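Long-range contacts in probable mannosyltransferase KTR4 (Saccharomyces cerevisiae, PDB 5A07), which belongs to the glycolipid 2-alpha-mannosyltransferase family, has a GT-A-type fold and holds guanosine-5'-diphosphate and a manganese ion in its pocket: residues D51-P56 / W295-S300; K214-H219 / V324-L329; S275-V280 / L362-D367. All coordinates share one frame; numbering follows the deposited sequence. Where two conformers were deposited one is given.

Contact 1 of 3, residues D51-P56 / W295-S300; sequences DRLHEP and WLKDNS. With ACT (acetate ion), chain H.
Lys297, near the C-terminal end of helix 293-297, reaches across to the carbonyls of Arg52, Leu53 and Glu55, at and just after the end of helix 43-53, at the periphery of this GT-A-type fold. Its CB lies 4.1 Å from Glu55 O, and its CG passes 3.6 Å from Arg52 O. Two bends, chi2 -61° and chi3 -53°, steer the chain along the carbonyls, which keeps CD near those of both Arg52 and Leu53 and sets CE 3.1 Å from Glu55 O. The ammonium then donates from Lys297 NZ to Leu53 O at 2.9 Å, arriving from above the carbonyl plane, 61° out of it. A second bond runs from NZ to acetate OXT at 2.9 Å; Gly311 O and Tyr306 OH are further hydrogen-bond partners, so four oxygens lie within hydrogen-bonding range of the three ammonium hydrogens. The acetate, probably from the crystallisation liquor, is also bonded to Tyr306 OH, and its negative charge would be expected to favour the charged lysine. Farther along, Pro56 packs against the amide of Asn299, whose ND2 is held by Tyr58 O while lying 3.5 Å from Pro56 CB.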
loop_
_atom_site.group_PDB
_atom_site.type_symbol
_atom_site.label_atom_id
_atom_site.label_comp_id
_atom_site.label_asym_id
_atom_site.label_seq_id
_atom_site.Cartn_x
_atom_site.Cartn_y
_atom_site.Cartn_z
ATOM N N ASP B 51 18.594 16.561 -8.467
ATOM C CA ASP B 51 18.109 17.220 -9.662
ATOM C C ASP B 51 16.814 16.539 -10.093
ATOM O O ASP B 51 15.843 17.212 -10.409
ATOM C CB ASP B 51 19.125 17.095 -10.836
ATOM C CG ASP B 51 20.377 17.986 -10.653
ATOM O OD1 ASP B 51 20.314 18.976 -9.910
ATOM O OD2 ASP B 51 21.411 17.684 -11.278
ATOM N N ARG B 52 16.811 15.219 -10.131
ATOM C CA ARG B 52 15.574 14.525 -10.570
ATOM C C ARG B 52 14.418 14.827 -9.629
ATOM O O ARG B 52 13.307 15.006 -10.083
ATOM C CB ARG B 52 15.789 13.023 -10.613
ATOM C CG ARG B 52 16.419 12.644 -11.921
ATOM C CD ARG B 52 17.589 11.738 -11.722
ATOM N NE ARG B 52 17.213 10.373 -11.432
ATOM C CZ ARG B 52 18.028 9.487 -10.848
ATOM N NH1 ARG B 52 19.286 9.798 -10.453
ATOM N NH2 ARG B 52 17.580 8.276 -10.656
ATOM N N LEU B 53 14.694 14.961 -8.339
ATOM C CA LEU B 53 13.592 15.190 -7.360
ATOM C C LEU B 53 13.021 16.594 -7.435
ATOM O O LEU B 53 11.960 16.850 -6.871
ATOM C CB LEU B 53 14.049 14.920 -5.969
ATOM C CG LEU B 53 14.263 13.449 -5.665
ATOM C CD1 LEU B 53 14.763 13.318 -4.246
ATOM C CD2 LEU B 53 13.016 12.648 -5.878
ATOM N N HIS B 54 13.698 17.467 -8.199
ATOM C CA HIS B 54 13.349 18.868 -8.338
ATOM C C HIS B 54 12.939 19.327 -9.719
ATOM O O HIS B 54 12.743 20.507 -9.925
ATOM C CB HIS B 54 14.487 19.754 -7.768
ATOM C CG HIS B 54 14.637 19.591 -6.290
ATOM N ND1 HIS B 54 13.724 20.111 -5.405
ATOM C CD2 HIS B 54 15.505 18.880 -5.546
ATOM C CE1 HIS B 54 14.056 19.782 -4.169
ATOM N NE2 HIS B 54 15.138 19.031 -4.229
ATOM N N GLU B 55 12.730 18.391 -10.630
ATOM C CA GLU B 55 12.187 18.723 -11.889
ATOM C C GLU B 55 11.113 17.695 -12.333
ATOM O O GLU B 55 11.238 16.532 -11.994
ATOM C CB GLU B 55 13.331 18.795 -12.921
ATOM C CG GLU B 55 13.910 17.430 -13.311
ATOM C CD GLU B 55 15.322 17.473 -13.954
ATOM O OE1 GLU B 55 15.775 18.584 -14.266
ATOM O OE2 GLU B 55 15.992 16.392 -14.103
ATOM N N PRO B 56 10.182 18.106 -13.213
ATOM C CA PRO B 56 9.163 17.186 -13.707
ATOM C C PRO B 56 9.794 16.141 -14.570
ATOM O O PRO B 56 10.858 16.368 -15.190
ATOM C CB PRO B 56 8.234 18.040 -14.497
ATOM C CG PRO B 56 8.928 19.361 -14.710
ATOM C CD PRO B 56 9.894 19.508 -13.592
ATOM N N TRP B 295 8.713 7.479 -10.778
ATOM C CA TRP B 295 7.325 7.249 -10.340
ATOM C C TRP B 295 6.798 8.379 -9.486
ATOM O O TRP B 295 5.646 8.792 -9.659
ATOM C CB TRP B 295 7.280 5.944 -9.564
ATOM C CG TRP B 295 5.988 5.447 -9.044
ATOM C CD1 TRP B 295 4.900 5.086 -9.760
ATOM C CD2 TRP B 295 5.654 5.190 -7.676
ATOM N NE1 TRP B 295 3.906 4.635 -8.932
ATOM C CE2 TRP B 295 4.358 4.651 -7.654
ATOM C CE3 TRP B 295 6.303 5.366 -6.492
ATOM C CZ2 TRP B 295 3.713 4.312 -6.477
ATOM C CZ3 TRP B 295 5.679 4.983 -5.320
ATOM C CH2 TRP B 295 4.390 4.467 -5.328
ATOM N N LEU B 296 7.614 8.942 -8.603
ATOM C CA LEU B 296 7.236 10.138 -7.832
ATOM C C LEU B 296 7.105 11.446 -8.673
ATOM O O LEU B 296 6.390 12.358 -8.306
ATOM C CB LEU B 296 8.255 10.397 -6.764
ATOM C CG LEU B 296 8.545 9.252 -5.803
ATOM C CD1 LEU B 296 9.629 9.610 -4.833
ATOM C CD2 LEU B 296 7.236 8.916 -5.051
ATOM N N LYS B 297 7.753 11.513 -9.822
ATOM C CA LYS B 297 7.888 12.757 -10.575
ATOM C C LYS B 297 7.145 12.765 -11.889
ATOM O O LYS B 297 7.223 13.744 -12.616
ATOM C CB LYS B 297 9.365 13.023 -10.836
ATOM C CG LYS B 297 10.232 13.123 -9.631
ATOM C CD LYS B 297 9.872 14.233 -8.672
ATOM C CE LYS B 297 9.787 15.590 -9.365
ATOM N NZ LYS B 297 9.512 16.723 -8.379
ATOM N N ASP B 298 6.337 11.737 -12.180
ATOM C CA ASP B 298 5.641 11.641 -13.427
ATOM C C ASP B 298 4.480 12.592 -13.479
ATOM O O ASP B 298 3.434 12.401 -12.805
ATOM C CB ASP B 298 5.127 10.212 -13.723
ATOM C CG ASP B 298 4.717 10.036 -15.183
ATOM O OD1 ASP B 298 4.620 11.048 -15.921
ATOM O OD2 ASP B 298 4.352 8.903 -15.598
ATOM N N ASN B 299 4.600 13.602 -14.346
ATOM C CA ASN B 299 3.612 14.656 -14.424
ATOM C C ASN B 299 2.766 14.522 -15.654
ATOM O O ASN B 299 1.885 15.361 -15.920
ATOM C CB ASN B 299 4.314 16.041 -14.452
ATOM C CG ASN B 299 5.334 16.151 -15.573
ATOM O OD1 ASN B 299 6.163 15.282 -15.761
ATOM N ND2 ASN B 299 5.290 17.246 -16.295
ATOM N N SER B 300 2.942 13.445 -16.402
ATOM C CA SER B 300 2.338 13.388 -17.720
ATOM C C SER B 300 0.869 12.975 -17.850
ATOM O O SER B 300 0.230 13.319 -18.862
ATOM C CB SER B 300 3.191 12.510 -18.643
ATOM O OG SER B 300 3.280 11.162 -18.225
HETATM C C ACT H . 9.345 20.496 -9.268
HETATM O O ACT H . 8.756 20.323 -10.370
HETATM O OXT ACT H . 9.805 19.577 -8.540
HETATM C CH3 ACT H . 9.516 21.923 -8.762
#

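Contact 2 of 3, residues K214-H219 / V324-L329; sequences KEFYHH and VDLDFL
Asp325 OD1, just before the turn that brings Leu326 and Leu329 to the rings of Phe216 and Tyr217, is gripped by two donors. Asp327 N bonds to it at 3.0 Å, with an N-H...O angle of 140° and an approach on the anti side, tilted out of the carboxylate plane; Lys226 adds a salt bridge. Asp325 is the N-cap residue and the first bond is its capping bond, marking where strand 322-325 turns into the short, weakly bonded helical turn 326-329 that carries both leucines. No hydrogen bond crosses the contact, which is mostly apolar, although Tyr217 CE2 also lies 3.4 Å from Leu329 O. Leu329 CB stands over the centre of the Tyr217 ring, 3.7 Å from its centroid and only 5° off the normal, which is a well-centred CH-pi contact. Leu329 CD1 continues past the ring, coming to 3.5 Å from Tyr217 CD1 and 3.6 Å from Phe216 CZ, so one methyl serves both aromatics. Leu326 CD2 meets the Phe216 ring at CE2 (3.9 Å) and the Tyr217 side chain at CB (4.0 Å). Tyr217 places CG between its own N and carbonyl carbon (chi1 45°), a crowded position that turns a ring face to Leu329. The two aromatics brace each other: Tyr217 CD1 lies over the rim of one Phe216 face, while Phe216 CE1 sits in the plane of the Tyr217 ring at its edge. Beyond the ring, Tyr217 OH is hydrogen-bonded to Glu335 OE1, which fixes the phenol's far end. The contact therefore fastens the 3-10 turn after helix 203-214 to the strand-to-helix junction, with Val228 of strand 227-230, antiparallel to 322-325, touching Phe216 and Leu326, Arg358 of helix 354-365 touching Phe216 and Leu329, and helix 332-344 flanking Tyr217.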
loop_
_atom_site.group_PDB
_atom_site.type_symbol
_atom_site.label_atom_id
_atom_site.label_comp_id
_atom_site.label_asym_id
_atom_site.label_seq_id
_atom_site.Cartn_x
_atom_site.Cartn_y
_atom_site.Cartn_z
ATOM N N LYS B 214 2.530 5.135 11.140
ATOM C CA LYS B 214 3.714 5.180 12.052
ATOM C C LYS B 214 3.675 4.429 13.360
ATOM O O LYS B 214 4.692 4.341 14.056
ATOM C CB LYS B 214 4.088 6.658 12.336
ATOM C CG LYS B 214 3.201 7.361 13.370
ATOM C CD LYS B 214 3.661 8.822 13.498
ATOM C CE LYS B 214 3.359 9.476 14.833
ATOM N NZ LYS B 214 3.879 8.652 15.948
ATOM N N GLU B 215 2.533 3.836 13.689
ATOM C CA GLU B 215 2.378 3.221 15.013
ATOM C C GLU B 215 2.048 1.728 15.006
ATOM O O GLU B 215 2.437 1.033 15.959
ATOM C CB GLU B 215 1.335 3.991 15.776
ATOM C CG GLU B 215 1.059 3.502 17.204
ATOM C CD GLU B 215 2.295 3.445 18.102
ATOM O OE1 GLU B 215 3.238 4.198 17.835
ATOM O OE2 GLU B 215 2.325 2.620 19.043
ATOM N N PHE B 216 1.348 1.219 13.960
ATOM C CA PHE B 216 0.795 -0.161 14.053
ATOM C C PHE B 216 1.869 -1.170 14.344
ATOM O O PHE B 216 1.692 -2.072 15.170
ATOM C CB PHE B 216 -0.003 -0.532 12.827
ATOM C CG PHE B 216 0.837 -0.992 11.672
ATOM C CD1 PHE B 216 1.302 -0.108 10.777
ATOM C CD2 PHE B 216 1.148 -2.328 11.508
ATOM C CE1 PHE B 216 2.039 -0.504 9.697
ATOM C CE2 PHE B 216 1.898 -2.780 10.403
ATOM C CZ PHE B 216 2.304 -1.852 9.464
ATOM N N TYR B 217 3.057 -0.977 13.743
ATOM C CA TYR B 217 4.137 -1.974 13.884
ATOM C C TYR B 217 4.827 -1.919 15.266
ATOM O O TYR B 217 5.595 -2.806 15.588
ATOM C CB TYR B 217 5.215 -1.823 12.802
ATOM C CG TYR B 217 5.668 -0.395 12.560
ATOM C CD1 TYR B 217 4.960 0.460 11.716
ATOM C CD2 TYR B 217 6.853 0.091 13.153
ATOM C CE1 TYR B 217 5.372 1.765 11.526
ATOM C CE2 TYR B 217 7.298 1.376 12.926
ATOM C CZ TYR B 217 6.577 2.214 12.133
ATOM O OH TYR B 217 7.004 3.481 11.902
ATOM N N HIS B 218 4.487 -0.922 16.052
ATOM C CA HIS B 218 4.916 -0.877 17.454
ATOM C C HIS B 218 3.906 -1.506 18.405
ATOM O O HIS B 218 4.140 -1.517 19.571
ATOM C CB HIS B 218 5.063 0.578 17.897
ATOM C CG HIS B 218 6.208 1.255 17.254
ATOM N ND1 HIS B 218 7.486 0.742 17.345
ATOM C CD2 HIS B 218 6.295 2.378 16.509
ATOM C CE1 HIS B 218 8.297 1.486 16.627
ATOM N NE2 HIS B 218 7.614 2.510 16.152
ATOM N N HIS B 219 2.755 -1.969 17.936
ATOM C CA HIS B 219 1.830 -2.577 18.871
ATOM C C HIS B 219 2.470 -3.818 19.465
ATOM O O HIS B 219 3.112 -4.608 18.770
ATOM C CB HIS B 219 0.498 -2.911 18.226
ATOM C CG HIS B 219 -0.566 -3.282 19.219
ATOM N ND1 HIS B 219 -0.630 -4.531 19.771
ATOM C CD2 HIS B 219 -1.579 -2.579 19.764
ATOM C CE1 HIS B 219 -1.634 -4.587 20.618
ATOM N NE2 HIS B 219 -2.236 -3.419 20.621
ATOM N N VAL B 324 4.121 -6.465 3.958
ATOM C CA VAL B 324 5.192 -5.553 4.354
ATOM C C VAL B 324 6.171 -6.218 5.325
ATOM O O VAL B 324 5.799 -6.956 6.254
ATOM C CB VAL B 324 4.676 -4.166 4.813
ATOM C CG1 VAL B 324 3.660 -4.286 5.879
ATOM C CG2 VAL B 324 5.852 -3.285 5.241
ATOM N N ASP B 325 7.442 -5.983 5.036
ATOM C CA ASP B 325 8.559 -6.386 5.856
ATOM C C ASP B 325 8.712 -5.295 6.910
ATOM O O ASP B 325 9.155 -4.183 6.641
ATOM C CB ASP B 325 9.817 -6.556 4.990
ATOM C CG ASP B 325 11.068 -7.061 5.765
ATOM O OD1 ASP B 325 11.068 -6.950 7.024
ATOM O OD2 ASP B 325 12.008 -7.600 5.101
ATOM N N LEU B 326 8.298 -5.614 8.138
ATOM C CA LEU B 326 8.320 -4.614 9.188
ATOM C C LEU B 326 9.728 -4.115 9.563
ATOM O O LEU B 326 9.822 -3.026 10.138
ATOM C CB LEU B 326 7.632 -5.106 10.465
ATOM C CG LEU B 326 6.158 -5.524 10.348
ATOM C CD1 LEU B 326 5.578 -5.889 11.700
ATOM C CD2 LEU B 326 5.355 -4.418 9.741
ATOM N N ASP B 327 10.756 -4.854 9.214
ATOM C CA ASP B 327 12.152 -4.359 9.382
ATOM C C ASP B 327 12.354 -3.041 8.624
ATOM O O ASP B 327 13.107 -2.207 9.072
ATOM C CB ASP B 327 13.153 -5.325 8.804
ATOM C CG ASP B 327 13.333 -6.595 9.621
ATOM O OD1 ASP B 327 12.704 -6.790 10.635
ATOM O OD2 ASP B 327 14.220 -7.406 9.258
ATOM N N PHE B 328 11.691 -2.839 7.464
ATOM C CA PHE B 328 11.810 -1.568 6.823
ATOM C C PHE B 328 11.168 -0.425 7.634
ATOM O O PHE B 328 11.740 0.640 7.809
ATOM C CB PHE B 328 11.289 -1.616 5.349
ATOM C CG PHE B 328 11.313 -0.306 4.698
ATOM C CD1 PHE B 328 12.527 0.311 4.354
ATOM C CD2 PHE B 328 10.140 0.392 4.464
ATOM C CE1 PHE B 328 12.552 1.574 3.775
ATOM C CE2 PHE B 328 10.167 1.645 3.874
ATOM C CZ PHE B 328 11.393 2.240 3.510
ATOM N N LEU B 329 9.959 -0.659 8.143
ATOM C CA LEU B 329 9.245 0.374 8.872
ATOM C C LEU B 329 9.981 0.699 10.197
ATOM O O LEU B 329 9.838 1.782 10.729
ATOM C CB LEU B 329 7.838 -0.089 9.207
ATOM C CG LEU B 329 6.935 -0.470 8.005
ATOM C CD1 LEU B 329 5.508 -0.650 8.411
ATOM C CD2 LEU B 329 7.037 0.530 6.907
#

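Contact 3 of 3, residues S275-V280 / L362-D367; sequences STMDFV and LALFAD
Segment 275-280 of helix 272-282 and segment 362-367, which begins in helix 354-365 and runs on into a loop, approach with Val280 and Leu364 as the nearest CA atoms, 8.6 Å apart. That spacing leaves the contact to side chains, and no hydrogen bond links the two backbones. The first segment is regular, as Val280 N to Thr276 O at 2.9 Å attests; in the second, the bond from Ala366 N to Leu362 O is weak at 3.4 Å. Leu364 provides the main projection. Its CD1 meets Thr276 CG2 at 3.7 Å, Val280 CG2 at 4.1 Å and Met277 CE at 4.3 Å, so a single methyl touches three residues spaced i, i+1 and i+4 on the opposing helix. Thr276 can offer its methyl because its OG1 is turned the other way, to Leu272 O one helical turn back and to Tyr337 OH; the polar group is thus satisfied without entering the apolar interface. Phe365 makes the second set of contacts. Its CZ comes up to the edge of the Phe279 ring, near that ring's plane, 3.6 Å from Phe279 CE2, while Val280 CG2 lies at the Phe365 edge, 4.2 Å from CE1. Phe279 has CG opposite its backbone N (chi1 173°), which carries the ring toward Phe365 and into the company of Tyr337, Tyr340 and His283. Leu53 of helix 43-53 touches both Met277 and Leu364, and Pro333 of helix 332-344 lies against Phe365. Apolar side chains meeting between two helices, with no hydrogen bond across, are ordinary helix-helix packing, here among the helices beside the mixed sheet of a GT-A-type fold.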
loop_
_atom_site.group_PDB
_atom_site.type_symbol
_atom_site.label_atom_id
_atom_site.label_comp_id
_atom_site.label_asym_id
_atom_site.label_seq_id
_atom_site.Cartn_x
_atom_site.Cartn_y
_atom_site.Cartn_z
ATOM N N SER B 275 7.198 19.118 2.399
ATOM C CA SER B 275 7.807 18.743 3.677
ATOM C C SER B 275 8.755 17.576 3.555
ATOM O O SER B 275 9.790 17.504 4.221
ATOM C CB SER B 275 6.748 18.400 4.743
ATOM O OG SER B 275 5.838 19.450 4.880
ATOM N N THR B 276 8.386 16.605 2.716
ATOM C CA THR B 276 9.216 15.437 2.574
ATOM C C THR B 276 10.526 15.821 1.875
ATOM O O THR B 276 11.589 15.311 2.229
ATOM C CB THR B 276 8.469 14.376 1.741
ATOM O OG1 THR B 276 7.296 13.895 2.427
ATOM C CG2 THR B 276 9.388 13.209 1.432
ATOM N N MET B 277 10.469 16.778 0.930
ATOM C CA MET B 277 11.737 17.278 0.319
ATOM C C MET B 277 12.639 18.010 1.341
ATOM O O MET B 277 13.868 17.809 1.325
ATOM C CB MET B 277 11.430 18.181 -0.870
ATOM C CG MET B 277 10.906 17.397 -2.062
ATOM S SD MET B 277 12.020 16.151 -2.671
ATOM C CE MET B 277 11.486 14.647 -1.825
ATOM N N ASP B 278 12.033 18.777 2.252
ATOM C CA ASP B 278 12.806 19.406 3.345
ATOM C C ASP B 278 13.448 18.317 4.158
ATOM O O ASP B 278 14.625 18.384 4.447
ATOM C CB ASP B 278 11.928 20.269 4.271
ATOM C CG ASP B 278 11.441 21.556 3.615
ATOM O OD1 ASP B 278 12.063 21.998 2.642
ATOM O OD2 ASP B 278 10.398 22.090 4.031
ATOM N N PHE B 279 12.716 17.244 4.494
ATOM C CA PHE B 279 13.354 16.190 5.270
ATOM C C PHE B 279 14.520 15.548 4.532
ATOM O O PHE B 279 15.565 15.261 5.118
ATOM C CB PHE B 279 12.300 15.098 5.637
ATOM C CG PHE B 279 12.870 13.890 6.284
ATOM C CD1 PHE B 279 13.076 13.858 7.654
ATOM C CD2 PHE B 279 13.098 12.759 5.569
ATOM C CE1 PHE B 279 13.616 12.719 8.263
ATOM C CE2 PHE B 279 13.624 11.621 6.158
ATOM C CZ PHE B 279 13.839 11.592 7.515
ATOM N N VAL B 280 14.326 15.293 3.246
ATOM C CA VAL B 280 15.380 14.655 2.436
ATOM C C VAL B 280 16.635 15.555 2.302
ATOM O O VAL B 280 17.731 15.047 2.357
ATOM C CB VAL B 280 14.828 14.281 1.033
ATOM C CG1 VAL B 280 15.924 14.046 0.046
ATOM C CG2 VAL B 280 13.933 13.045 1.131
ATOM N N LEU B 362 8.958 4.321 0.860
ATOM C CA LEU B 362 9.454 3.195 0.075
ATOM C C LEU B 362 10.221 3.693 -1.193
ATOM O O LEU B 362 11.217 3.155 -1.578
ATOM C CB LEU B 362 8.275 2.306 -0.316
ATOM C CG LEU B 362 7.731 1.426 0.782
ATOM C CD1 LEU B 362 6.342 0.935 0.333
ATOM C CD2 LEU B 362 8.649 0.244 1.044
ATOM N N ALA B 363 9.686 4.681 -1.868
ATOM C CA ALA B 363 10.269 5.118 -3.127
ATOM C C ALA B 363 11.622 5.863 -2.897
ATOM O O ALA B 363 12.528 5.781 -3.727
ATOM C CB ALA B 363 9.295 6.033 -3.830
ATOM N N LEU B 364 11.725 6.588 -1.785
ATOM C CA LEU B 364 12.912 7.417 -1.515
ATOM C C LEU B 364 13.991 6.636 -0.798
ATOM O O LEU B 364 15.200 6.844 -1.086
ATOM C CB LEU B 364 12.535 8.639 -0.677
ATOM C CG LEU B 364 11.675 9.598 -1.472
ATOM C CD1 LEU B 364 11.076 10.606 -0.541
ATOM C CD2 LEU B 364 12.438 10.293 -2.569
ATOM N N PHE B 365 13.625 5.695 0.091
ATOM C CA PHE B 365 14.580 5.130 1.037
ATOM C C PHE B 365 14.890 3.705 0.802
ATOM O O PHE B 365 15.596 3.125 1.600
ATOM C CB PHE B 365 14.136 5.332 2.511
ATOM C CG PHE B 365 13.701 6.752 2.835
ATOM C CD1 PHE B 365 14.419 7.829 2.357
ATOM C CD2 PHE B 365 12.633 6.988 3.639
ATOM C CE1 PHE B 365 14.030 9.152 2.620
ATOM C CE2 PHE B 365 12.202 8.274 3.901
ATOM C CZ PHE B 365 12.907 9.373 3.388
ATOM N N ALA B 366 14.393 3.126 -0.298
ATOM C CA ALA B 366 14.601 1.715 -0.611
ATOM C C ALA B 366 14.828 1.559 -2.095
ATOM O O ALA B 366 14.409 2.393 -2.894
ATOM C CB ALA B 366 13.412 0.861 -0.215
ATOM N N ASP B 367 15.471 0.463 -2.427
ATOM C CA ASP B 367 15.733 0.081 -3.778
ATOM C C ASP B 367 14.430 -0.402 -4.413
ATOM O O ASP B 367 13.821 -1.347 -3.937
ATOM C CB ASP B 367 16.710 -1.121 -3.786
ATOM C CG ASP B 367 17.141 -1.512 -5.185
ATOM O OD1 ASP B 367 16.362 -1.472 -6.181
ATOM O OD2 ASP B 367 18.314 -1.896 -5.348
#

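Overall arrangement
Contacts 1 and 3 are neighbours, their centres about 13 Å apart, and share one apolar layer: Leu296 CD1 lies 3.7 Å from Leu364 CD2, and Leu53 CB is 4.1 Å from Met277 SD. Contact 3 also touches contact 2, with centres about 17 Å apart, through Phe328 CE2 and Leu362 CD2 at 3.5 Å. Contacts 1 and 2 do not meet; their centres are about 28 Å apart. Contact 3 thus stands between the other two, in touch with both. Contact 2 lies near the nucleotide: the Phe216 side chain is about 10 Å from the bound guanosine-5'-diphosphate, though none of its residues lines that pocket, whose manganese ion is bound by Glu232 and His381.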